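Local coordinates for protein L-lactate dehydrogenase (Trichomonas vaginalis, PDB 4UUL) that probably interconverts 2-oxo and 2-hydroxy acids (pyruvate and L-lactate, or oxaloacetate and L-malate) with NAD(H), as a lactate/malate dehydrogenase family member, at residues C82-A87 against K124-G129; S152-L157 against I249-A254. The protein carries 1 engineered substitution. One frame throughout, in Å; residues are numbered along the deposited sequence. Where two conformers were deposited one is given.

Contact 1 of 2, residues C82-A87 against K124-G129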
ATOM      1  N   CYS B  82      10.465  13.970   9.463  1.00 15.08           N
ATOM      2  CA  CYS B  82      11.171  12.771   9.007  1.00 15.39           C
ATOM      3  C   CYS B  82      11.267  12.740   7.468  1.00 13.70           C
ATOM      4  O   CYS B  82      10.545  13.482   6.784  1.00 14.96           O
ATOM      5  CB  CYS B  82      10.614  11.463   9.595  1.00 16.14           C
ATOM      6  SG  CYS B  82       8.990  11.014   8.977  1.00 16.47           S
ATOM      7  N   ALA B  83      12.173  11.909   6.949  1.00 13.46           N
ATOM      8  CA  ALA B  83      12.396  11.824   5.548  1.00 13.18           C
ATOM      9  C   ALA B  83      12.695  10.412   5.148  1.00 13.08           C
ATOM     10  O   ALA B  83      13.459   9.685   5.790  1.00 14.37           O
ATOM     11  CB  ALA B  83      13.603  12.696   5.150  1.00 14.84           C
ATOM     12  N   PHE B  84      12.099  10.022   4.020  1.00 12.13           N
ATOM     13  CA  PHE B  84      12.375   8.764   3.331  1.00 12.08           C
ATOM     14  C   PHE B  84      13.161   9.133   2.068  1.00 11.97           C
ATOM     15  O   PHE B  84      12.584   9.627   1.085  1.00 13.31           O
ATOM     16  CB  PHE B  84      11.075   8.061   2.979  1.00 12.09           C
ATOM     17  CG  PHE B  84      10.294   7.590   4.173  1.00 12.09           C
ATOM     18  CD1 PHE B  84       9.411   8.433   4.841  1.00 12.24           C
ATOM     19  CD2 PHE B  84      10.438   6.288   4.624  1.00 11.89           C
ATOM     20  CE1 PHE B  84       8.696   7.991   5.916  1.00 12.59           C
ATOM     21  CE2 PHE B  84       9.677   5.856   5.727  1.00 12.75           C
ATOM     22  CZ  PHE B  84       8.813   6.720   6.349  1.00 12.37           C
ATOM     23  N   LEU B  85      14.486   8.909   2.126  1.00 11.72           N
ATOM     24  CA  LEU B  85      15.365   9.278   0.993  1.00 11.86           C
ATOM     25  C   LEU B  85      15.419   8.073   0.062  1.00 11.51           C
ATOM     26  O   LEU B  85      16.331   7.221   0.128  1.00 12.53           O
ATOM     27  CB  LEU B  85      16.737   9.710   1.476  1.00 12.59           C
ATOM     28  CG  LEU B  85      16.767  10.939   2.337  1.00 14.28           C
ATOM     29  CD1 LEU B  85      18.182  11.338   2.608  1.00 15.05           C
ATOM     30  CD2 LEU B  85      15.960  12.130   1.855  1.00 16.03           C
ATOM     31  N   VAL B  86      14.429   8.005  -0.817  1.00 12.11           N
ATOM     32  CA  VAL B  86      14.260   6.894  -1.748  1.00 12.19           C
ATOM     33  C   VAL B  86      15.050   7.119  -3.024  1.00 13.56           C
ATOM     34  O   VAL B  86      15.657   6.198  -3.570  1.00 14.79           O
ATOM     35  CB  VAL B  86      12.763   6.751  -2.120  1.00 13.13           C
ATOM     36  CG1 VAL B  86      12.531   5.727  -3.203  1.00 14.74           C
ATOM     37  CG2 VAL B  86      11.996   6.396  -0.839  1.00 14.42           C
ATOM     38  N   ALA B  87      15.061   8.361  -3.508  1.00 13.90           N
ATOM     39  CA  ALA B  87      15.712   8.693  -4.773  1.00 15.01           C
ATOM     40  C   ALA B  87      17.211   8.455  -4.669  1.00 14.60           C
ATOM     41  O   ALA B  87      17.838   8.818  -3.687  1.00 14.85           O
ATOM     42  CB  ALA B  87      15.445  10.180  -5.166  1.00 17.15           C
ATOM     43  N   LYS B 124      14.275  12.835  11.473  1.00 15.30           N
ATOM     44  CA  LYS B 124      14.758  11.478  11.345  1.00 14.76           C
ATOM     45  C   LYS B 124      14.821  11.115   9.848  1.00 13.36           C
ATOM     46  O   LYS B 124      13.792  11.018   9.164  1.00 14.71           O
ATOM     47  CB  LYS B 124      13.861  10.496  12.139  1.00 16.22           C
ATOM     48  CG  LYS B 124      13.981  10.745  13.640  1.00 19.31           C
ATOM     49  CD  LYS B 124      13.248   9.816  14.545  1.00 22.50           C
ATOM     50  CE  LYS B 124      13.826   9.957  15.955  1.00 27.81           C
ATOM     51  NZ  LYS B 124      13.277   9.021  16.855  1.00 30.41           N
ATOM     52  N   VAL B 125      16.029  10.886   9.376  1.00 13.79           N
ATOM     53  CA  VAL B 125      16.332  10.693   7.984  1.00 13.83           C
ATOM     54  C   VAL B 125      16.669   9.216   7.768  1.00 13.17           C
ATOM     55  O   VAL B 125      17.662   8.711   8.266  1.00 13.42           O
ATOM     56  CB  VAL B 125      17.545  11.544   7.547  1.00 13.50           C
ATOM     57  CG1 VAL B 125      17.836  11.375   6.073  1.00 14.46           C
ATOM     58  CG2 VAL B 125      17.325  12.987   7.923  1.00 15.36           C
ATOM     59  N   LEU B 126      15.805   8.539   7.011  1.00 12.93           N
ATOM     60  CA  LEU B 126      15.973   7.154   6.627  1.00 11.70           C
ATOM     61  C   LEU B 126      16.427   7.077   5.175  1.00 11.65           C
ATOM     62  O   LEU B 126      15.689   7.439   4.256  1.00 12.55           O
ATOM     63  CB  LEU B 126      14.672   6.404   6.800  1.00 11.31           C
ATOM     64  CG  LEU B 126      14.690   4.940   6.359  1.00 11.71           C
ATOM     65  CD1 LEU B 126      15.817   4.138   7.026  1.00 13.14           C
ATOM     66  CD2 LEU B 126      13.351   4.285   6.635  1.00 12.64           C
ATOM     67  N   VAL B 127      17.643   6.601   4.970  1.00 12.09           N
ATOM     68  CA  VAL B 127      18.231   6.499   3.639  1.00 12.19           C
ATOM     69  C   VAL B 127      17.961   5.126   3.063  1.00 11.94           C
ATOM     70  O   VAL B 127      18.296   4.089   3.648  1.00 12.30           O
ATOM     71  CB  VAL B 127      19.742   6.780   3.697  1.00 12.80           C
ATOM     72  CG1 VAL B 127      20.322   6.740   2.308  1.00 14.22           C
ATOM     73  CG2 VAL B 127      19.981   8.103   4.376  1.00 13.89           C
ATOM     74  N   ILE B 128      17.308   5.122   1.895  1.00 12.43           N
ATOM     75  CA  ILE B 128      16.875   3.926   1.217  1.00 12.50           C
ATOM     76  C   ILE B 128      17.573   3.749  -0.109  1.00 12.73           C
ATOM     77  O   ILE B 128      18.016   2.635  -0.434  1.00 13.70           O
ATOM     78  CB  ILE B 128      15.362   3.948   1.034  1.00 12.49           C
ATOM     79  CG1 ILE B 128      14.686   3.992   2.426  1.00 13.22           C
ATOM     80  CG2 ILE B 128      14.861   2.759   0.222  1.00 15.12           C
ATOM     81  CD1 ILE B 128      13.276   4.438   2.442  1.00 15.40           C
ATOM     82  N   GLY B 129      17.711   4.810  -0.874  1.00 11.67           N
ATOM     83  CA  GLY B 129      18.356   4.724  -2.189  1.00 13.24           C
ATOM     84  C   GLY B 129      19.785   4.207  -2.084  1.00 12.78           C
ATOM     85  O   GLY B 129      20.536   4.588  -1.211  1.00 13.70           O
TER
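Cys82 to Leu85 and Lys124 to Val127 are neighbouring parallel strands in the interior of the six-stranded Rossmann sheet, joined through helix 97-118 as a beta-alpha-beta crossover. The strands run within 11° of each other. Their backbones alternate as donor and acceptor: Ala83 N bonds to Lys124 O, Leu126 N to Ala83 O, and Leu85 N to Leu126 O, each at 2.9 Å.

Past the strand ends the ladder gives way to a two-donor grip. Leu85 O receives Ile128 N at 2.9 Å and Gly129 N at 3.0 Å; the glycine donor lies in the carbonyl plane, whereas Ile128 N stands 37° above it. Having no side chain, Gly129 can bring its CA to 3.4 Å from Val86 O.

On the face carrying Ala83, Leu85, Val125 and Val127, the Leu85 side chain leans over toward the neighbouring strand: its CD1 presses on Val125 CG1 at 3.5 Å, tight for two carbons, and also reaches CG2 of Val127. Helix 97-118 covers this face, with Phe108 lying against both Leu85 and Val127. On the other face, with Phe84 CG turned to the backbone-N side (chi1 -66°), the ring presents its edge at CD2 to the Ile128 CD1 methyl, 4.0 Å away. Leu126 CD2 approaches the same ring obliquely. The Ile128 methyl lies equally close to Val86 CG2, those two side chains running alongside each other. Met252 of helix 242-257 touches Cys82, Phe84 and Leu126.

A carbonyl that accepts two hydrogen bonds, and the Ile128 contacts with Phe84 and Val86, should hold the 128-129 backbone firmly. That fits the cofactor site: Ile128 binds NADH in another structure of this protein, though none is bound here, and Gly129 is predicted to belong to the NAD(+) site.

Contact 2 of 2, residues S152-L157 against I249-A254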
ATOM      1  N   SER B 152      19.805   7.202   9.581  1.00 12.52           N
ATOM      2  CA  SER B 152      19.928   5.755   9.545  1.00 12.56           C
ATOM      3  C   SER B 152      19.679   5.271   8.114  1.00 11.91           C
ATOM      4  O   SER B 152      19.182   6.041   7.301  1.00 12.73           O
ATOM      5  CB  SER B 152      19.006   5.079  10.560  1.00 13.64           C
ATOM      6  OG  SER B 152      17.660   5.277  10.248  1.00 14.08           O
ATOM      7  N   SER B 153      20.002   4.009   7.871  1.00 12.00           N
ATOM      8  CA  SER B 153      19.793   3.393   6.587  1.00 12.13           C
ATOM      9  C   SER B 153      19.044   2.082   6.736  1.00 10.91           C
ATOM     10  O   SER B 153      18.987   1.479   7.804  1.00 11.74           O
ATOM     11  CB  SER B 153      21.101   3.182   5.834  1.00 12.68           C
ATOM     12  OG  SER B 153      21.973   2.240   6.446  1.00 13.67           O
ATOM     13  N   LEU B 154      18.339   1.690   5.668  1.00 11.43           N
ATOM     14  CA  LEU B 154      17.398   0.594   5.702  1.00 11.61           C
ATOM     15  C   LEU B 154      18.027  -0.768   5.423  1.00 12.62           C
ATOM     16  O   LEU B 154      18.361  -1.048   4.280  1.00 15.44           O
ATOM     17  CB  LEU B 154      16.282   0.856   4.664  1.00 12.08           C
ATOM     18  CG  LEU B 154      15.135  -0.127   4.710  1.00 12.55           C
ATOM     19  CD1 LEU B 154      14.388  -0.048   6.019  1.00 12.74           C
ATOM     20  CD2 LEU B 154      14.180   0.094   3.584  1.00 15.43           C
ATOM     21  N   SER B 155      18.042  -1.635   6.414  1.00 11.72           N
ATOM     22  CA  SER B 155      18.454  -3.033   6.249  1.00 12.59           C
ATOM     23  C   SER B 155      17.290  -3.999   6.571  1.00 12.88           C
ATOM     24  O   SER B 155      17.449  -5.198   6.374  1.00 13.66           O
ATOM     25  CB  SER B 155      19.729  -3.325   7.043  1.00 17.03           C
ATOM     26  OG  SER B 155      19.526  -2.985   8.350  1.00 18.06           O
ATOM     27  N   MET B 156      16.101  -3.466   6.879  1.00 12.41           N
ATOM     28  CA  MET B 156      15.006  -4.385   7.247  1.00 13.53           C
ATOM     29  C   MET B 156      14.422  -5.218   6.100  1.00 12.45           C
ATOM     30  O   MET B 156      13.830  -6.248   6.363  1.00 14.15           O
ATOM     31  CB  MET B 156      13.855  -3.643   7.951  1.00 14.04           C
ATOM     32  CG  MET B 156      14.092  -3.514   9.446  1.00 14.47           C
ATOM     33  SD  MET B 156      14.224  -5.054  10.345  1.00 13.79           S
ATOM     34  CE  MET B 156      12.641  -5.778   9.913  1.00 15.44           C
ATOM     35  N   LEU B 157      14.566  -4.788   4.849  1.00 12.08           N
ATOM     36  CA  LEU B 157      14.133  -5.635   3.762  1.00 12.65           C
ATOM     37  C   LEU B 157      14.903  -6.943   3.780  1.00 12.13           C
ATOM     38  O   LEU B 157      14.313  -8.027   3.610  1.00 12.77           O
ATOM     39  CB  LEU B 157      14.273  -4.960   2.406  1.00 13.81           C
ATOM     40  CG  LEU B 157      13.911  -5.746   1.160  1.00 13.38           C
ATOM     41  CD1 LEU B 157      12.478  -6.317   1.232  1.00 16.31           C
ATOM     42  CD2 LEU B 157      14.124  -4.926  -0.070  1.00 16.81           C
ATOM     43  N   ILE B 249       8.539   1.684   6.224  0.79 12.43           N
ATOM     44  CA  ILE B 249       7.560   2.091   7.227  0.79 14.95           C
ATOM     45  C   ILE B 249       7.845   1.429   8.552  0.79 14.27           C
ATOM     46  O   ILE B 249       7.839   2.092   9.589  0.79 14.64           O
ATOM     47  CB  ILE B 249       6.127   1.820   6.755  0.79 17.39           C
ATOM     48  CG1 ILE B 249       5.819   2.770   5.581  0.79 20.20           C
ATOM     49  CG2 ILE B 249       5.089   1.985   7.894  0.79 20.15           C
ATOM     50  CD1 ILE B 249       4.549   2.451   4.891  0.79 23.34           C
ATOM     51  N   GLN B 250       8.120   0.133   8.518  1.00 13.32           N
ATOM     52  CA  GLN B 250       8.421  -0.628   9.723  1.00 13.99           C
ATOM     53  C   GLN B 250       9.619  -0.016  10.493  1.00 13.53           C
ATOM     54  O   GLN B 250       9.577   0.214  11.704  1.00 14.21           O
ATOM     55  CB  GLN B 250       8.738  -2.063   9.324  1.00 14.74           C
ATOM     56  CG  GLN B 250       9.082  -2.975  10.484  1.00 14.78           C
ATOM     57  CD  GLN B 250       9.116  -4.417  10.078  1.00 13.92           C
ATOM     58  OE1 GLN B 250       9.235  -4.757   8.878  1.00 14.08           O
ATOM     59  NE2 GLN B 250       9.022  -5.295  11.052  1.00 15.67           N
ATOM     60  N   HIS B 251      10.673   0.323   9.768  1.00 12.09           N
ATOM     61  CA  HIS B 251      11.842   0.945  10.370  1.00 12.88           C
ATOM     62  C   HIS B 251      11.491   2.302  10.931  1.00 12.48           C
ATOM     63  O   HIS B 251      11.803   2.607  12.090  1.00 13.05           O
ATOM     64  CB  HIS B 251      12.931   1.068   9.287  1.00 11.68           C
ATOM     65  CG  HIS B 251      14.201   1.741   9.711  1.00 11.41           C
ATOM     66  ND1 HIS B 251      15.449   1.203   9.490  1.00 12.08           N
ATOM     67  CD2 HIS B 251      14.425   2.985  10.233  1.00 13.03           C
ATOM     68  CE1 HIS B 251      16.369   2.042   9.889  1.00 12.99           C
ATOM     69  NE2 HIS B 251      15.784   3.146  10.329  1.00 13.84           N
ATOM     70  N   MET B 252      10.852   3.157  10.130  1.00 12.98           N
ATOM     71  CA  MET B 252      10.539   4.499  10.606  1.00 13.60           C
ATOM     72  C   MET B 252       9.591   4.466  11.813  1.00 14.16           C
ATOM     73  O   MET B 252       9.778   5.238  12.753  1.00 14.63           O
ATOM     74  CB  MET B 252       9.983   5.361   9.492  1.00 12.83           C
ATOM     75  CG  MET B 252       9.844   6.842   9.896  1.00 14.86           C
ATOM     76  SD  MET B 252      11.411   7.700  10.108  1.00 15.25           S
ATOM     77  CE  MET B 252      11.779   8.091   8.378  1.00 16.12           C
ATOM     78  N   LYS B 253       8.578   3.609  11.792  1.00 13.57           N
ATOM     79  CA  LYS B 253       7.655   3.548  12.905  1.00 13.44           C
ATOM     80  C   LYS B 253       8.361   3.120  14.191  1.00 14.29           C
ATOM     81  O   LYS B 253       8.108   3.678  15.271  1.00 16.56           O
ATOM     82  CB  LYS B 253       6.505   2.596  12.537  1.00 15.32           C
ATOM     83  CG  LYS B 253       5.330   2.665  13.507  1.00 17.64           C
ATOM     84  CD  LYS B 253       4.234   1.722  13.094  1.00 19.91           C
ATOM     85  CE  LYS B 253       3.029   1.855  13.987  1.00 27.31           C
ATOM     86  NZ  LYS B 253       1.891   1.111  13.378  1.00 34.74           N
ATOM     87  N   ALA B 254       9.261   2.146  14.077  1.00 15.15           N
ATOM     88  CA  ALA B 254      10.063   1.734  15.223  1.00 15.14           C
ATOM     89  C   ALA B 254      10.957   2.896  15.711  1.00 14.84           C
ATOM     90  O   ALA B 254      11.070   3.125  16.913  1.00 16.50           O
ATOM     91  CB  ALA B 254      10.931   0.572  14.865  1.00 16.20           C
TER
HETATM   92  O   HOH W   1      16.490  -1.221   8.715  1.00 12.67           O
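Gln250 opens the contact from helix 242-257, its extended side chain meeting Met156 at about a right angle. The Met156 chain is bent at both chi2 and chi3, and this brings its CE methyl to 3.7 Å from Gln250 OE1. That oxygen has its polar partners elsewhere, in Lys246 and Asn160, so the methionine methyl simply lies against an amide already held in place.

One residue on, His251 does most of the work. With CG anti to the backbone N (chi1 178°), its ring extends from the helix toward the chain leaving strand 151-153, and both ring nitrogens are engaged. NE2 shares a hydrogen bond of 2.8 Å with Ser152 OG, which lies near the ring plane. At the other nitrogen, a water sits in plane, 2.7 Å from ND1, and accepts a bond from Ser155 N at 2.8 Å. Bonded at both nitrogens, the ring is probably restrained in its rotation. Between these partners CE1 comes to 3.4 Å from Ser153 O, while Leu154 slides past the histidine in the opposite direction and rests CD1 on His251 CB at 3.7 Å.

Leu126 of strand 124-127 packs on both Leu154 and His251. The whole is a helix packed beside the end of an edge strand of the Rossmann sheet, where the chain passes into helix 156-170; Leu154 binds NADH in another structure of the protein.

In the fold
The two contacts lie in series along the chain, their centres about 10 Å apart, and both reach the parallel Rossmann sheet. Strand 124-127 of contact 1 is flanked by strand 151-153 of contact 2, an edge strand of the sheet within this chain. Probable hydrogen bonds join them, from Val127 N to Ser152 O at 2.8 Å and from Ser152 N to Val125 O at 2.9 Å. Helix 242-257, part of contact 2, packs on the face carrying Phe84 and Leu126: Leu126 CD1 lies 3.4 Å from His251 NE2. The edge strand of the nucleotide-binding sheet here runs on into helix 156-170, and neighbouring Ile128 and Leu154 bind NADH in other structures of this protein.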